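Local coordinates for allergen Bos d 2 (Bos taurus, PDB 4WFV), which probably carries pheromones or other small odorants as a secreted lipocalin, and is a major allergen of cow dander, at residues I12-I18 / Y38-C44; G33-N37 / E81-T85; C48-T54 / L66-R72; N96-V102 / M113-K119. All coordinates share one frame; numbering follows the deposited sequence.

The four contacts sit around one antiparallel lipocalin barrel. Interaction 3 and interaction 4 are hairpins in its wall, with centres about 15 Å apart and no touch. Interaction 1 meets both, at about 10 Å from each centre: Arg-40 N lies 2.8 Å from Thr-54 O of interaction 3, and Tyr-39 OH reaches Glu-115 OE1 of interaction 4 at 2.7 Å, a probable hydrogen bond inside the barrel. Interaction 2, about 17 Å from interaction 1 between centres, joins two loops at the other end of the barrel; Phe-82 packs on Leu-66 and Glu-68 of interaction 3, and Leu-35 on Met-113 of interaction 4. Inward-facing side chains from these contacts probably help line the ligand pocket, as in other lipocalins.

Interaction 1 (I12-I18 / Y38-C44)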
loop_
_atom_site.group_PDB
_atom_site.type_symbol
_atom_site.label_atom_id
_atom_site.label_comp_id
_atom_site.label_asym_id
_atom_site.label_seq_id
_atom_site.Cartn_x
_atom_site.Cartn_y
_atom_site.Cartn_z
ATOM N N ILE A 12 8.797 9.510 -2.075
ATOM C CA ILE A 12 8.352 8.292 -1.391
ATOM C C ILE A 12 8.406 8.379 0.141
ATOM O O ILE A 12 7.446 8.000 0.810
ATOM C CB ILE A 12 9.102 7.045 -1.900
ATOM C CG1 ILE A 12 8.752 6.775 -3.374
ATOM C CG2 ILE A 12 8.797 5.828 -1.010
ATOM C CD1 ILE A 12 9.664 5.775 -4.055
ATOM N N PRO A 13 9.523 8.857 0.713
ATOM C CA PRO A 13 9.603 8.924 2.175
ATOM C C PRO A 13 8.578 9.892 2.735
ATOM O O PRO A 13 8.206 10.863 2.070
ATOM C CB PRO A 13 11.015 9.469 2.429
ATOM C CG PRO A 13 11.781 9.151 1.207
ATOM C CD PRO A 13 10.797 9.245 0.077
ATOM N N GLY A 14 8.122 9.625 3.952
ATOM C CA GLY A 14 7.237 10.553 4.629
ATOM C C GLY A 14 6.186 9.891 5.488
ATOM O O GLY A 14 6.132 8.656 5.579
ATOM N N GLU A 15 5.340 10.725 6.094
ATOM C CA GLU A 15 4.265 10.286 6.990
ATOM C C GLU A 15 2.923 10.076 6.283
ATOM O O GLU A 15 2.038 10.935 6.318
ATOM C CB GLU A 15 4.058 11.319 8.099
ATOM C CG GLU A 15 5.323 11.708 8.828
ATOM C CD GLU A 15 5.778 10.646 9.796
ATOM O OE1 GLU A 15 4.911 9.918 10.326
ATOM O OE2 GLU A 15 7.001 10.539 10.028
ATOM N N TRP A 16 2.745 8.911 5.692
ATOM C CA TRP A 16 1.573 8.654 4.867
ATOM C C TRP A 16 0.427 8.057 5.669
ATOM O O TRP A 16 0.645 7.379 6.672
ATOM C CB TRP A 16 1.937 7.656 3.782
ATOM C CG TRP A 16 2.942 8.154 2.792
ATOM C CD1 TRP A 16 4.281 7.896 2.782
ATOM C CD2 TRP A 16 2.677 8.967 1.647
ATOM N NE1 TRP A 16 4.874 8.522 1.708
ATOM C CE2 TRP A 16 3.908 9.181 0.991
ATOM C CE3 TRP A 16 1.519 9.550 1.120
ATOM C CZ2 TRP A 16 4.010 9.947 -0.169
ATOM C CZ3 TRP A 16 1.622 10.308 -0.036
ATOM C CH2 TRP A 16 2.862 10.505 -0.666
ATOM N N ARG A 17 -0.794 8.341 5.237
ATOM C CA ARG A 17 -1.982 7.632 5.713
ATOM C C ARG A 17 -2.509 6.803 4.556
ATOM O O ARG A 17 -2.435 7.228 3.407
ATOM C CB ARG A 17 -3.079 8.610 6.143
ATOM C CG ARG A 17 -2.722 9.487 7.330
ATOM C CD ARG A 17 -3.887 10.374 7.761
ATOM N NE ARG A 17 -3.454 11.356 8.749
ATOM C CZ ARG A 17 -3.007 12.569 8.449
ATOM N NH1 ARG A 17 -2.949 12.959 7.186
ATOM N NH2 ARG A 17 -2.621 13.396 9.413
ATOM N N ILE A 18 -3.061 5.637 4.846
ATOM C CA ILE A 18 -3.717 4.880 3.788
ATOM C C ILE A 18 -5.169 5.287 3.709
ATOM O O ILE A 18 -5.875 5.318 4.718
ATOM C CB ILE A 18 -3.561 3.356 3.965
ATOM C CG1 ILE A 18 -4.126 2.610 2.752
ATOM C CG2 ILE A 18 -4.192 2.870 5.264
ATOM C CD1 ILE A 18 -3.550 1.205 2.618
ATOM N N TYR A 38 -2.504 -0.329 8.090
ATOM C CA TYR A 38 -2.692 1.102 8.289
ATOM C C TYR A 38 -1.348 1.817 8.356
ATOM O O TYR A 38 -0.724 1.922 9.422
ATOM C CB TYR A 38 -3.547 1.360 9.537
ATOM C CG TYR A 38 -4.919 0.720 9.467
ATOM C CD1 TYR A 38 -5.944 1.298 8.726
ATOM C CD2 TYR A 38 -5.189 -0.465 10.143
ATOM C CE1 TYR A 38 -7.216 0.712 8.665
ATOM C CE2 TYR A 38 -6.455 -1.061 10.088
ATOM C CZ TYR A 38 -7.454 -0.460 9.344
ATOM O OH TYR A 38 -8.706 -1.033 9.284
ATOM N N TYR A 39 -0.925 2.325 7.200
ATOM C CA TYR A 39 0.366 2.992 7.052
ATOM C C TYR A 39 0.529 4.146 8.011
ATOM O O TYR A 39 -0.427 4.860 8.309
ATOM C CB TYR A 39 0.503 3.549 5.633
ATOM C CG TYR A 39 0.978 2.543 4.609
ATOM C CD1 TYR A 39 0.132 1.538 4.142
ATOM C CD2 TYR A 39 2.268 2.604 4.098
ATOM C CE1 TYR A 39 0.559 0.618 3.197
ATOM C CE2 TYR A 39 2.706 1.689 3.146
ATOM C CZ TYR A 39 1.853 0.702 2.700
ATOM O OH TYR A 39 2.318 -0.203 1.759
ATOM N N ARG A 40 1.760 4.325 8.482
ATOM C CA ARG A 40 2.122 5.516 9.251
ATOM C C ARG A 40 3.345 6.212 8.673
ATOM O O ARG A 40 3.406 7.441 8.650
ATOM C CB ARG A 40 2.333 5.171 10.734
ATOM C CG ARG A 40 1.055 4.739 11.458
ATOM C CD ARG A 40 0.105 5.912 11.637
ATOM N NE ARG A 40 -1.085 5.582 12.409
ATOM C CZ ARG A 40 -2.224 5.121 11.894
ATOM N NH1 ARG A 40 -2.350 4.917 10.584
ATOM N NH2 ARG A 40 -3.253 4.899 12.702
ATOM N N ARG A 41 4.320 5.447 8.195
ATOM C CA ARG A 41 5.560 6.072 7.748
ATOM C C ARG A 41 6.329 5.182 6.796
ATOM O O ARG A 41 6.357 3.960 6.967
ATOM C CB ARG A 41 6.441 6.406 8.954
ATOM C CG ARG A 41 7.677 7.224 8.614
ATOM C CD ARG A 41 8.431 7.595 9.887
ATOM N NE ARG A 41 9.610 8.413 9.614
ATOM C CZ ARG A 41 10.484 8.793 10.541
ATOM N NH1 ARG A 41 10.311 8.430 11.804
ATOM N NH2 ARG A 41 11.532 9.535 10.205
ATOM N N ILE A 42 6.947 5.802 5.794
ATOM C CA ILE A 42 7.850 5.111 4.883
ATOM C C ILE A 42 9.153 5.890 4.903
ATOM O O ILE A 42 9.143 7.120 4.856
ATOM C CB ILE A 42 7.307 5.072 3.440
ATOM C CG1 ILE A 42 5.941 4.373 3.387
ATOM C CG2 ILE A 42 8.292 4.372 2.515
ATOM C CD1 ILE A 42 5.301 4.402 1.999
ATOM N N GLU A 43 10.269 5.179 4.991
ATOM C CA GLU A 43 11.568 5.812 4.821
ATOM C C GLU A 43 12.396 5.033 3.803
ATOM O O GLU A 43 12.234 3.823 3.649
ATOM C CB GLU A 43 12.297 5.909 6.161
ATOM C CG GLU A 43 11.592 6.792 7.183
ATOM C CD GLU A 43 11.521 8.258 6.764
ATOM O OE1 GLU A 43 12.334 8.696 5.919
ATOM O OE2 GLU A 43 10.642 8.978 7.277
ATOM N N CYS A 44 13.272 5.734 3.096
ATOM C CA CYS A 44 14.183 5.086 2.163
ATOM C C CYS A 44 15.488 4.763 2.874
ATOM O O CYS A 44 15.948 5.524 3.724
ATOM C CB CYS A 44 14.452 5.972 0.939
ATOM S SG CYS A 44 13.166 5.959 -0.360
#
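Gly-14 and Ile-42 pair as a single antiparallel bridge: Gly-14 N gives to Ile-42 O at 2.9 Å, and Ile-42 N returns a bond to Gly-14 O at 3.0 Å. On the inner side the CD1 tip of Ile-42 meets Trp-16 CD1 at 3.7 Å, while its other branch, CG2, touches Ile-12 CG2. On the outer side Arg-41 runs out extended, CG anti to the backbone N (chi1 -172°), which carries the chain alongside the bent Glu-15 side chain. Glu-15 OE2 lies over the guanidinium face, 3.4 Å from Arg-41 NE, with no N-H aimed at it. Glu-43 OE2 instead takes the edge, in plane, 2.6 Å from Arg-41 NE. One shell out, Trp-16 NE1 bonds Ile-12 O at 2.8 Å, fixing the indole rotation, and Lys-119 makes a cation-pi contact with the ring. Gly-14 and Trp-16 are the Gly-X-Trp signature of lipocalins. With two carboxylates sharing one guanidinium, Arg-41 probably offsets the repulsion between them.

Interaction 2 (G33-N37 / E81-T85); sequences GPLRN and EFYGT
Pro-34 and Tyr-83 make the CH-pi contact of this pairing: Pro-34 CB stands over one face of the phenol ring, 3.6 Å from its centroid and 21° off the normal. Pro-34 CB is nearest to Tyr-83 CD2, at 3.4 Å. The rest are edge and packing contacts. Phe-82 CG lies anti to the backbone N (chi1 -179°), carrying the ring toward Asn-37 and Pro-34, whose O is 3.4 Å from Phe-82 CE2. Asn-37 ND2 meets the ring edge, 3.7 Å from Phe-82 CE2, amide and ring planes 75° apart; Leu-35 CD2 touches Phe-82 more loosely. Hydrogen bonds do not link the two segments: Asn-37 ND2 donates to Pro-34 O at 3.1 Å, from above the carbonyl plane, holding the amide in place, while Asn-86 and Asn-104 take the Phe-82 and Tyr-83 carbonyls. Both loops belong to the open end of the lipocalin barrel: one leads from strand 17-23 to strand 38-45, the other joins strands 77-81 and 85-93, and Phe-55 of strand 50-59 meets Phe-82 edge-to-face.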
loop_
_atom_site.group_PDB
_atom_site.type_symbol
_atom_site.label_atom_id
_atom_site.label_comp_id
_atom_site.label_asym_id
_atom_site.label_seq_id
_atom_site.Cartn_x
_atom_site.Cartn_y
_atom_site.Cartn_z
ATOM N N GLY A 33 -8.319 -8.400 7.853
ATOM C CA GLY A 33 -7.586 -9.150 6.846
ATOM C C GLY A 33 -6.087 -8.919 6.924
ATOM O O GLY A 33 -5.630 -7.868 7.364
ATOM N N PRO A 34 -5.299 -9.901 6.479
ATOM C CA PRO A 34 -3.843 -9.820 6.624
ATOM C C PRO A 34 -3.207 -8.647 5.872
ATOM O O PRO A 34 -2.200 -8.100 6.332
ATOM C CB PRO A 34 -3.359 -11.159 6.052
ATOM C CG PRO A 34 -4.493 -11.631 5.162
ATOM C CD PRO A 34 -5.737 -11.153 5.839
ATOM N N LEU A 35 -3.787 -8.260 4.740
ATOM C CA LEU A 35 -3.198 -7.205 3.913
ATOM C C LEU A 35 -3.942 -5.895 4.033
ATOM O O LEU A 35 -3.813 -5.035 3.173
ATOM C CB LEU A 35 -3.140 -7.629 2.436
ATOM C CG LEU A 35 -2.505 -9.010 2.234
ATOM C CD1 LEU A 35 -2.428 -9.370 0.740
ATOM C CD2 LEU A 35 -1.132 -9.070 2.897
ATOM N N ARG A 36 -4.725 -5.744 5.094
ATOM C CA ARG A 36 -5.276 -4.439 5.448
ATOM C C ARG A 36 -4.352 -3.807 6.477
ATOM O O ARG A 36 -4.350 -4.183 7.648
ATOM C CB ARG A 36 -6.681 -4.579 6.010
ATOM C CG ARG A 36 -7.459 -3.265 6.056
ATOM C CD ARG A 36 -8.788 -3.485 6.731
ATOM N NE ARG A 36 -9.631 -2.300 6.830
ATOM C CZ ARG A 36 -10.634 -2.005 6.004
ATOM N NH1 ARG A 36 -10.895 -2.779 4.961
ATOM N NH2 ARG A 36 -11.373 -0.931 6.209
ATOM N N ASN A 37 -3.525 -2.882 6.013
ATOM C CA ASN A 37 -2.421 -2.377 6.814
ATOM C C ASN A 37 -2.489 -0.862 6.871
ATOM O O ASN A 37 -2.541 -0.188 5.838
ATOM C CB ASN A 37 -1.092 -2.842 6.211
ATOM C CG ASN A 37 -1.071 -4.339 5.936
ATOM O OD1 ASN A 37 -0.659 -4.781 4.860
ATOM N ND2 ASN A 37 -1.537 -5.124 6.903
ATOM N N GLU A 81 8.633 -10.210 2.887
ATOM C CA GLU A 81 7.847 -11.291 3.458
ATOM C C GLU A 81 6.892 -10.736 4.493
ATOM O O GLU A 81 7.311 -10.118 5.473
ATOM C CB GLU A 81 8.748 -12.336 4.130
ATOM C CG GLU A 81 9.476 -13.254 3.184
ATOM C CD GLU A 81 8.531 -14.051 2.320
ATOM O OE1 GLU A 81 7.628 -14.723 2.865
ATOM O OE2 GLU A 81 8.694 -13.986 1.092
ATOM N N PHE A 82 5.607 -10.973 4.276
ATOM C CA PHE A 82 4.571 -10.563 5.203
ATOM C C PHE A 82 3.288 -11.263 4.794
ATOM O O PHE A 82 2.735 -10.981 3.739
ATOM C CB PHE A 82 4.402 -9.040 5.173
ATOM C CG PHE A 82 3.368 -8.535 6.122
ATOM C CD1 PHE A 82 3.606 -8.522 7.483
ATOM C CD2 PHE A 82 2.153 -8.067 5.649
ATOM C CE1 PHE A 82 2.636 -8.052 8.364
ATOM C CE2 PHE A 82 1.187 -7.604 6.526
ATOM C CZ PHE A 82 1.436 -7.606 7.883
ATOM N N TYR A 83 2.827 -12.192 5.629
ATOM C CA TYR A 83 1.701 -13.057 5.286
ATOM C C TYR A 83 1.864 -13.633 3.887
ATOM O O TYR A 83 0.963 -13.573 3.054
ATOM C CB TYR A 83 0.367 -12.322 5.440
ATOM C CG TYR A 83 -0.073 -12.116 6.878
ATOM C CD1 TYR A 83 -0.385 -13.194 7.691
ATOM C CD2 TYR A 83 -0.223 -10.836 7.401
ATOM C CE1 TYR A 83 -0.804 -13.003 9.005
ATOM C CE2 TYR A 83 -0.647 -10.638 8.703
ATOM C CZ TYR A 83 -0.934 -11.721 9.496
ATOM O OH TYR A 83 -1.352 -11.518 10.797
ATOM N N GLY A 84 3.037 -14.216 3.659
ATOM C CA GLY A 84 3.404 -14.725 2.357
ATOM C C GLY A 84 4.480 -13.851 1.748
ATOM O O GLY A 84 5.093 -13.018 2.417
ATOM N N THR A 85 4.713 -14.046 0.462
ATOM C CA THR A 85 5.755 -13.328 -0.241
ATOM C C THR A 85 5.125 -12.282 -1.135
ATOM O O THR A 85 4.198 -12.569 -1.893
ATOM C CB THR A 85 6.611 -14.291 -1.060
ATOM O OG1 THR A 85 7.157 -15.278 -0.180
ATOM C CG2 THR A 85 7.750 -13.545 -1.737
#

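Interaction 3 (C48-T54 / L66-R72); sequences CESLSIT and LTEVAKR
Cys-48 O sits over the centre of the Arg-72 guanidinium, 3.4 Å from Arg-72 CZ, so the carbonyl meets the flat face and not an N-H. Cys-48 O is hydrogen-bonded to Tyr-78 OH, while Arg-72 NE is held by Gly-75 O. Next door Glu-49 crosses Arg-72 at about a right angle, CG anti to the backbone N (chi1 -175°) and the chain then bent back toward the second strand. Its carboxylate is shared: OE1 takes Arg-72 NH1 at 3.1 Å, on its anti side but well out of the carboxylate plane, and OE2 makes a weak 3.3 Å bridge to Lys-71 NZ. The segments belong to the antiparallel hairpin of strands 50-59 and 62-74 in the barrel wall; Glu-49 and Ser-50 form a classic bulge against Ile-45 of the neighbouring strand 38-45. Leu-51 and Ala-70 exchange two 2.8 Å backbone bonds, as do Ile-53 and Glu-68; these four side chains share one face. On the other, Thr-54 OG1 and Thr-67 OG1 share a 2.8 Å hydrogen bond, and Thr-67 CG2 lies 3.4 Å from Ser-52 OG.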
loop_
_atom_site.group_PDB
_atom_site.type_symbol
_atom_site.label_atom_id
_atom_site.label_comp_id
_atom_site.label_asym_id
_atom_site.label_seq_id
_atom_site.Cartn_x
_atom_site.Cartn_y
_atom_site.Cartn_z
ATOM N N CYS A 48 16.889 4.461 -1.363
ATOM C CA CYS A 48 15.728 3.672 -1.800
ATOM C C CYS A 48 16.080 2.284 -2.340
ATOM O O CYS A 48 15.266 1.642 -3.004
ATOM C CB CYS A 48 14.854 4.455 -2.792
ATOM S SG CYS A 48 14.185 6.027 -2.133
ATOM N N GLU A 49 17.280 1.807 -2.032
ATOM C CA GLU A 49 17.618 0.422 -2.335
ATOM C C GLU A 49 16.788 -0.500 -1.445
ATOM O O GLU A 49 16.523 -1.648 -1.802
ATOM C CB GLU A 49 19.112 0.164 -2.132
ATOM C CG GLU A 49 19.559 -1.228 -2.556
ATOM C CD GLU A 49 19.377 -1.482 -4.044
ATOM O OE1 GLU A 49 19.269 -0.505 -4.816
ATOM O OE2 GLU A 49 19.345 -2.667 -4.442
ATOM N N SER A 50 16.395 0.006 -0.281
ATOM C CA SER A 50 15.402 -0.653 0.561
ATOM C C SER A 50 14.396 0.371 1.086
ATOM O O SER A 50 14.684 1.576 1.151
ATOM C CB SER A 50 16.059 -1.385 1.736
ATOM O OG SER A 50 16.751 -2.540 1.294
ATOM N N LEU A 51 13.212 -0.111 1.447
ATOM C CA LEU A 51 12.204 0.716 2.101
ATOM C C LEU A 51 11.919 0.196 3.502
ATOM O O LEU A 51 11.845 -1.010 3.720
ATOM C CB LEU A 51 10.900 0.733 1.303
ATOM C CG LEU A 51 10.925 1.191 -0.152
ATOM C CD1 LEU A 51 9.523 1.093 -0.737
ATOM C CD2 LEU A 51 11.466 2.616 -0.267
ATOM N N SER A 52 11.762 1.107 4.452
ATOM C CA SER A 52 11.300 0.747 5.779
ATOM C C SER A 52 9.866 1.241 5.896
ATOM O O SER A 52 9.603 2.423 5.702
ATOM C CB SER A 52 12.179 1.406 6.843
ATOM O OG SER A 52 11.750 1.052 8.141
ATOM N N ILE A 53 8.930 0.340 6.184
ATOM C CA ILE A 53 7.522 0.702 6.228
ATOM C C ILE A 53 6.962 0.388 7.608
ATOM O O ILE A 53 7.023 -0.754 8.081
ATOM C CB ILE A 53 6.715 -0.054 5.157
ATOM C CG1 ILE A 53 7.328 0.173 3.775
ATOM C CG2 ILE A 53 5.257 0.392 5.168
ATOM C CD1 ILE A 53 6.711 -0.693 2.690
ATOM N N THR A 54 6.419 1.414 8.252
ATOM C CA THR A 54 5.843 1.289 9.581
ATOM C C THR A 54 4.325 1.467 9.487
ATOM O O THR A 54 3.829 2.416 8.860
ATOM C CB THR A 54 6.464 2.311 10.539
ATOM O OG1 THR A 54 7.859 2.010 10.690
ATOM C CG2 THR A 54 5.783 2.253 11.896
ATOM N N LEU A 66 3.887 -2.341 13.550
ATOM C CA LEU A 66 4.904 -3.168 12.914
ATOM C C LEU A 66 5.770 -2.327 11.989
ATOM O O LEU A 66 5.328 -1.302 11.463
ATOM C CB LEU A 66 4.246 -4.293 12.112
ATOM C CG LEU A 66 3.377 -5.290 12.881
ATOM C CD1 LEU A 66 2.710 -6.258 11.919
ATOM C CD2 LEU A 66 4.208 -6.045 13.921
ATOM N N THR A 67 7.005 -2.771 11.794
ATOM C CA THR A 67 7.876 -2.203 10.784
ATOM C C THR A 67 8.438 -3.336 9.939
ATOM O O THR A 67 8.997 -4.298 10.469
ATOM C CB THR A 67 9.028 -1.403 11.408
ATOM O OG1 THR A 67 8.497 -0.277 12.119
ATOM C CG2 THR A 67 9.987 -0.909 10.324
ATOM N N GLU A 68 8.265 -3.224 8.627
ATOM C CA GLU A 68 8.799 -4.205 7.686
ATOM C C GLU A 68 9.788 -3.551 6.726
ATOM O O GLU A 68 9.619 -2.398 6.338
ATOM C CB GLU A 68 7.664 -4.858 6.886
ATOM C CG GLU A 68 6.669 -5.652 7.719
ATOM C CD GLU A 68 7.190 -7.026 8.092
ATOM O OE1 GLU A 68 8.203 -7.450 7.500
ATOM O OE2 GLU A 68 6.594 -7.671 8.980
ATOM N N VAL A 69 10.821 -4.285 6.332
ATOM C CA VAL A 69 11.779 -3.763 5.375
ATOM C C VAL A 69 11.625 -4.491 4.050
ATOM O O VAL A 69 11.602 -5.724 4.004
ATOM C CB VAL A 69 13.229 -3.900 5.890
ATOM C CG1 VAL A 69 14.215 -3.401 4.846
ATOM C CG2 VAL A 69 13.392 -3.132 7.191
ATOM N N ALA A 70 11.491 -3.723 2.975
ATOM C CA ALA A 70 11.373 -4.279 1.633
ATOM C C ALA A 70 12.649 -3.991 0.846
ATOM O O ALA A 70 13.173 -2.885 0.895
ATOM C CB ALA A 70 10.171 -3.676 0.924
ATOM N N LYS A 71 13.137 -4.984 0.114
ATOM C CA LYS A 71 14.376 -4.850 -0.654
ATOM C C LYS A 71 14.106 -4.663 -2.140
ATOM O O LYS A 71 13.296 -5.378 -2.714
ATOM C CB LYS A 71 15.231 -6.101 -0.454
ATOM C CG LYS A 71 16.503 -6.127 -1.291
ATOM C CD LYS A 71 17.481 -5.049 -0.874
ATOM C CE LYS A 71 18.725 -5.084 -1.749
ATOM N NZ LYS A 71 19.692 -4.007 -1.399
ATOM N N ARG A 72 14.795 -3.713 -2.774
ATOM C CA ARG A 72 14.599 -3.465 -4.199
ATOM C C ARG A 72 14.999 -4.675 -5.042
ATOM O O ARG A 72 16.087 -5.235 -4.875
ATOM C CB ARG A 72 15.397 -2.240 -4.657
ATOM C CG ARG A 72 15.874 -2.354 -6.100
ATOM C CD ARG A 72 16.593 -1.094 -6.543
ATOM N NE ARG A 72 15.686 0.043 -6.547
ATOM C CZ ARG A 72 16.064 1.295 -6.316
ATOM N NH1 ARG A 72 17.337 1.563 -6.050
ATOM N NH2 ARG A 72 15.170 2.274 -6.343
HETATM O O HOH W 1 19.781 -1.577 0.952
#

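Interaction 4 (N96-V102 / M113-K119); sequences NMLVTYV and MTEGLAK
Tyr-101 presents the edge of its ring to Thr-114, whose CG2 lies near the ring plane, 4.0 Å from Tyr-101 CD1; Met-113 O approaches the same ring atom obliquely. This is the antiparallel hairpin of strands 97-105 and 110-118, part of the lipocalin barrel. Leu-98 and Leu-117, Thr-100 and Glu-115, and Val-102 and Met-113 each exchange two backbone hydrogen bonds. At the far end the Asn-96 amide crosses Lys-119 at about a right angle, Asn-96 ND2 resting 4.0 Å from Lys-119 CB. A third flat group, the Glu-115 carboxylate, takes a hydrogen bond from Thr-100 OG1 at 2.8 Å on the anti lone pair of OE1. Thr-100 places its hydroxyl between the backbone N and the carbonyl carbon (chi1 67°), and from there it leans on the glutamate chain. Tyr-39 OH also bonds Glu-115 OE1, so two hydroxyls grip one buried oxygen and would probably steady a negative charge there. Beside this pair, Leu-98 and Leu-117 run side by side, Leu-98 CD2 4.0 Å from Leu-117 CD1. Helix 125-137 covers the opposite face: Val-99 packs on Tyr-131 and Leu-134, and Thr-114 OG1 bonds Asn-135. Val-102 and Met-113 also lie side by side, Val-102 CB 3.6 Å from Met-113 CG.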
loop_
_atom_site.group_PDB
_atom_site.type_symbol
_atom_site.label_atom_id
_atom_site.label_comp_id
_atom_site.label_asym_id
_atom_site.label_seq_id
_atom_site.Cartn_x
_atom_site.Cartn_y
_atom_site.Cartn_z
ATOM N N ASN A 96 1.358 14.665 -2.673
ATOM C CA ASN A 96 0.228 14.380 -1.789
ATOM C C ASN A 96 -0.338 12.967 -1.843
ATOM O O ASN A 96 -1.221 12.628 -1.051
ATOM C CB ASN A 96 -0.905 15.376 -2.048
ATOM C CG ASN A 96 -0.510 16.801 -1.719
ATOM O OD1 ASN A 96 -0.633 17.696 -2.552
ATOM N ND2 ASN A 96 -0.018 17.015 -0.502
ATOM N N MET A 97 0.172 12.150 -2.760
ATOM C CA MET A 97 -0.443 10.862 -3.062
ATOM C C MET A 97 0.603 9.823 -3.443
ATOM O O MET A 97 1.595 10.143 -4.110
ATOM C CB MET A 97 -1.424 11.076 -4.209
ATOM C CG MET A 97 -2.086 9.865 -4.748
ATOM S SD MET A 97 -3.082 10.342 -6.192
ATOM C CE MET A 97 -3.836 8.746 -6.459
ATOM N N LEU A 98 0.392 8.579 -3.023
ATOM C CA LEU A 98 1.303 7.503 -3.375
ATOM C C LEU A 98 0.458 6.268 -3.620
ATOM O O LEU A 98 -0.433 5.961 -2.824
ATOM C CB LEU A 98 2.311 7.249 -2.242
ATOM C CG LEU A 98 3.487 6.294 -2.527
ATOM C CD1 LEU A 98 4.643 6.542 -1.552
ATOM C CD2 LEU A 98 3.051 4.837 -2.482
ATOM N N VAL A 99 0.707 5.574 -4.728
ATOM C CA VAL A 99 -0.027 4.339 -5.018
ATOM C C VAL A 99 0.954 3.182 -5.148
ATOM O O VAL A 99 1.931 3.274 -5.893
ATOM C CB VAL A 99 -0.876 4.442 -6.304
ATOM C CG1 VAL A 99 -1.667 3.155 -6.515
ATOM C CG2 VAL A 99 -1.846 5.619 -6.221
ATOM N N THR A 100 0.692 2.105 -4.416
ATOM C CA THR A 100 1.471 0.878 -4.522
ATOM C C THR A 100 0.675 -0.169 -5.273
ATOM O O THR A 100 -0.558 -0.158 -5.261
ATOM C CB THR A 100 1.816 0.274 -3.147
ATOM O OG1 THR A 100 0.613 -0.179 -2.508
ATOM C CG2 THR A 100 2.525 1.288 -2.269
ATOM N N TYR A 101 1.396 -1.074 -5.932
ATOM C CA TYR A 101 0.810 -2.262 -6.521
ATOM C C TYR A 101 1.522 -3.452 -5.903
ATOM O O TYR A 101 2.746 -3.545 -5.949
ATOM C CB TYR A 101 0.962 -2.273 -8.045
ATOM C CG TYR A 101 0.556 -3.591 -8.663
ATOM C CD1 TYR A 101 -0.773 -4.008 -8.656
ATOM C CD2 TYR A 101 1.503 -4.439 -9.224
ATOM C CE1 TYR A 101 -1.151 -5.224 -9.205
ATOM C CE2 TYR A 101 1.130 -5.669 -9.779
ATOM C CZ TYR A 101 -0.198 -6.047 -9.762
ATOM O OH TYR A 101 -0.580 -7.255 -10.300
ATOM N N VAL A 102 0.751 -4.342 -5.296
ATOM C CA VAL A 102 1.298 -5.473 -4.571
ATOM C C VAL A 102 0.787 -6.769 -5.175
ATOM O O VAL A 102 -0.409 -6.895 -5.470
ATOM C CB VAL A 102 0.874 -5.401 -3.093
ATOM C CG1 VAL A 102 1.215 -6.691 -2.356
ATOM C CG2 VAL A 102 1.499 -4.177 -2.422
ATOM N N MET A 113 -3.244 -6.458 -5.664
ATOM C CA MET A 113 -3.875 -5.382 -4.904
ATOM C C MET A 113 -3.147 -4.056 -5.071
ATOM O O MET A 113 -2.006 -3.988 -5.523
ATOM C CB MET A 113 -3.989 -5.754 -3.421
ATOM C CG MET A 113 -2.675 -5.849 -2.708
ATOM S SD MET A 113 -2.889 -6.126 -0.935
ATOM C CE MET A 113 -3.356 -4.514 -0.324
ATOM N N THR A 114 -3.853 -2.991 -4.729
ATOM C CA THR A 114 -3.217 -1.684 -4.664
ATOM C C THR A 114 -3.549 -1.016 -3.357
ATOM O O THR A 114 -4.518 -1.387 -2.681
ATOM C CB THR A 114 -3.697 -0.744 -5.786
ATOM O OG1 THR A 114 -5.114 -0.570 -5.672
ATOM C CG2 THR A 114 -3.314 -1.292 -7.182
ATOM N N GLU A 115 -2.731 -0.026 -3.014
ATOM C CA GLU A 115 -2.975 0.823 -1.859
ATOM C C GLU A 115 -2.857 2.272 -2.289
ATOM O O GLU A 115 -1.926 2.646 -3.033
ATOM C CB GLU A 115 -1.956 0.530 -0.756
ATOM C CG GLU A 115 -2.060 -0.905 -0.254
ATOM C CD GLU A 115 -0.864 -1.341 0.558
ATOM O OE1 GLU A 115 0.272 -1.037 0.163
ATOM O OE2 GLU A 115 -1.075 -1.991 1.603
ATOM N N GLY A 116 -3.805 3.090 -1.848
ATOM C CA GLY A 116 -3.805 4.514 -2.153
ATOM C C GLY A 116 -3.546 5.299 -0.886
ATOM O O GLY A 116 -4.379 5.304 0.024
ATOM N N LEU A 117 -2.393 5.954 -0.830
ATOM C CA LEU A 117 -1.944 6.662 0.359
ATOM C C LEU A 117 -2.021 8.164 0.098
ATOM O O LEU A 117 -1.881 8.601 -1.044
ATOM C CB LEU A 117 -0.500 6.287 0.689
ATOM C CG LEU A 117 -0.046 4.832 0.650
ATOM C CD1 LEU A 117 1.408 4.724 1.124
ATOM C CD2 LEU A 117 -0.917 3.981 1.526
ATOM N N ALA A 118 -2.238 8.939 1.153
ATOM C CA ALA A 118 -2.283 10.398 1.043
ATOM C C ALA A 118 -1.578 11.073 2.201
ATOM O O ALA A 118 -1.435 10.500 3.279
ATOM C CB ALA A 118 -3.710 10.887 0.985
ATOM N N LYS A 119 -1.177 12.320 1.976
ATOM C CA LYS A 119 -0.697 13.179 3.057
ATOM C C LYS A 119 -1.849 13.707 3.909
ATOM O O LYS A 119 -1.657 14.092 5.064
ATOM C CB LYS A 119 0.078 14.363 2.485
ATOM C CG LYS A 119 1.327 13.966 1.766
ATOM C CD LYS A 119 2.225 13.178 2.689
ATOM C CE LYS A 119 3.609 13.128 2.124
ATOM N NZ LYS A 119 4.545 12.361 2.979
#